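Local coordinates for beta-glucuronidase (uncultured Clostridium sp., PDB 6U7J), which hydrolyses beta-D-glucuronides to release glucuronic acid and, as a gut microbial enzyme, probably reactivates estrogens from their glucuronide conjugates, at residues V410-T415 with R443-T448. Numbering follows the deposited sequence.
Sequences VMWSIT and RPITGT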
loop_
_atom_site.group_PDB
_atom_site.type_symbol
_atom_site.label_atom_id
_atom_site.label_comp_id
_atom_site.label_asym_id
_atom_site.label_seq_id
_atom_site.Cartn_x
_atom_site.Cartn_y
_atom_site.Cartn_z
ATOM N N VAL B 410 -12.865 14.712 34.230
ATOM C CA VAL B 410 -14.238 14.923 34.672
ATOM C C VAL B 410 -14.928 13.635 35.064
ATOM O O VAL B 410 -16.082 13.684 35.534
ATOM C CB VAL B 410 -15.068 15.682 33.623
ATOM C CG1 VAL B 410 -14.337 16.970 33.225
ATOM C CG2 VAL B 410 -15.373 14.787 32.405
ATOM N N MET B 411 -14.267 12.490 34.937
ATOM C CA MET B 411 -14.934 11.238 35.249
ATOM C C MET B 411 -13.888 10.140 35.387
ATOM O O MET B 411 -12.853 10.178 34.718
ATOM C CB MET B 411 -15.967 10.887 34.161
ATOM C CG MET B 411 -16.805 9.640 34.454
ATOM S SD MET B 411 -18.393 9.598 33.570
ATOM C CE MET B 411 -17.846 9.708 31.870
ATOM N N TRP B 412 -14.155 9.180 36.282
ATOM C CA TRP B 412 -13.300 8.013 36.464
ATOM C C TRP B 412 -13.973 6.823 35.807
ATOM O O TRP B 412 -15.149 6.559 36.067
ATOM C CB TRP B 412 -13.052 7.675 37.942
ATOM C CG TRP B 412 -12.528 8.794 38.801
ATOM C CD1 TRP B 412 -13.202 9.434 39.783
ATOM C CD2 TRP B 412 -11.215 9.374 38.770
ATOM N NE1 TRP B 412 -12.412 10.400 40.351
ATOM C CE2 TRP B 412 -11.186 10.388 39.751
ATOM C CE3 TRP B 412 -10.068 9.151 37.997
ATOM C CZ2 TRP B 412 -10.060 11.178 39.985
ATOM C CZ3 TRP B 412 -8.949 9.937 38.225
ATOM C CH2 TRP B 412 -8.952 10.936 39.215
ATOM N N SER B 413 -13.232 6.097 34.978
ATOM C CA SER B 413 -13.688 4.806 34.496
ATOM C C SER B 413 -12.911 3.736 35.241
ATOM O O SER B 413 -11.678 3.755 35.242
ATOM C CB SER B 413 -13.498 4.654 32.986
ATOM O OG SER B 413 -13.645 3.297 32.625
ATOM N N ILE B 414 -13.629 2.803 35.866
ATOM C CA ILE B 414 -13.010 1.866 36.795
ATOM C C ILE B 414 -12.726 0.519 36.166
ATOM O O ILE B 414 -12.089 -0.328 36.819
ATOM C CB ILE B 414 -13.886 1.669 38.050
ATOM C CG1 ILE B 414 -15.223 1.063 37.648
ATOM C CG2 ILE B 414 -14.071 3.002 38.774
ATOM C CD1 ILE B 414 -15.983 0.449 38.802
ATOM N N THR B 415 -13.185 0.287 34.934
ATOM C CA THR B 415 -13.031 -0.992 34.262
ATOM C C THR B 415 -13.434 -0.841 32.799
ATOM O O THR B 415 -14.280 -0.009 32.445
ATOM C CB THR B 415 -13.867 -2.090 34.940
ATOM O OG1 THR B 415 -13.555 -3.361 34.372
ATOM C CG2 THR B 415 -15.357 -1.830 34.781
ATOM N N ARG B 443 -16.589 13.723 41.340
ATOM C CA ARG B 443 -16.539 13.299 39.943
ATOM C C ARG B 443 -17.409 12.072 39.702
ATOM O O ARG B 443 -17.411 11.139 40.513
ATOM C CB ARG B 443 -15.101 12.993 39.495
ATOM C CG ARG B 443 -14.261 14.202 39.111
ATOM C CD ARG B 443 -12.826 13.741 38.772
ATOM N NE ARG B 443 -11.872 14.837 38.585
ATOM C CZ ARG B 443 -11.063 15.292 39.538
ATOM N NH1 ARG B 443 -11.097 14.762 40.749
ATOM N NH2 ARG B 443 -10.224 16.283 39.288
ATOM N N PRO B 444 -18.155 12.063 38.605
ATOM C CA PRO B 444 -18.909 10.869 38.205
ATOM C C PRO B 444 -18.007 9.659 37.987
ATOM O O PRO B 444 -16.818 9.780 37.690
ATOM C CB PRO B 444 -19.566 11.288 36.884
ATOM C CG PRO B 444 -19.457 12.747 36.826
ATOM C CD PRO B 444 -18.378 13.217 37.727
ATOM N N ILE B 445 -18.618 8.481 38.100
ATOM C CA ILE B 445 -17.969 7.180 38.028
ATOM C C ILE B 445 -18.609 6.404 36.885
ATOM O O ILE B 445 -19.830 6.473 36.704
ATOM C CB ILE B 445 -18.147 6.415 39.362
ATOM C CG1 ILE B 445 -17.401 7.113 40.490
ATOM C CG2 ILE B 445 -17.718 4.970 39.231
ATOM C CD1 ILE B 445 -15.968 7.308 40.190
ATOM N N THR B 446 -17.802 5.653 36.123
ATOM C CA THR B 446 -18.344 4.787 35.076
ATOM C C THR B 446 -17.425 3.590 34.843
ATOM O O THR B 446 -16.393 3.421 35.499
ATOM C CB THR B 446 -18.566 5.548 33.761
ATOM O OG1 THR B 446 -19.261 4.708 32.831
ATOM C CG2 THR B 446 -17.244 5.960 33.136
ATOM N N GLY B 447 -17.855 2.741 33.915
ATOM C CA GLY B 447 -17.090 1.626 33.382
ATOM C C GLY B 447 -17.783 1.221 32.099
ATOM O O GLY B 447 -18.983 1.456 31.938
ATOM N N THR B 448 -17.028 0.644 31.168
ATOM C CA THR B 448 -17.587 0.381 29.853
ATOM C C THR B 448 -18.086 -1.053 29.747
ATOM O O THR B 448 -17.496 -1.987 30.294
ATOM C CB THR B 448 -16.581 0.647 28.729
ATOM O OG1 THR B 448 -15.553 -0.357 28.754
ATOM C CG2 THR B 448 -15.977 2.028 28.879
#
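Arg-443 CD lies 3.4 Å above the plane of the Trp-412 indole, offset toward the rim. At the edge, near that plane, Ile-445 brings its CD1 to 3.5 Å from Trp-412 CD1. The guanidinium is turned 61° from the indole, and Val-410 N lies at the edge of the guanidinium, near its plane. Asp-440 ties the two flat groups together, taking a hydrogen bond from the indole NE1 and a salt bridge from Arg-443 NH1. Strands 409-416 and 445-449 are parallel neighbours in the TIM barrel, joined through helix 424-439 as a beta-alpha-beta unit; that helix packs against Ile-414 and Ile-445. Backbone hydrogen bonds alternate between the strands, as parallel pairing does: Trp-412 N gives to Pro-444 O, Thr-446 N to Trp-412 O at 2.8 Å, and Ile-414 N to Thr-446 O. With CG anti to its backbone N (chi1 -175°), Met-411 crosses the Pro-444 side chain at about a right angle, its SD 3.9 Å from Pro-444 CB and 3.8 Å from Thr-446 CG2. Beyond Ser-413, whose OG is hydrogen-bonded to Glu-362, Thr-448 N donates a hydrogen bond to Thr-415 O at 3.1 Å.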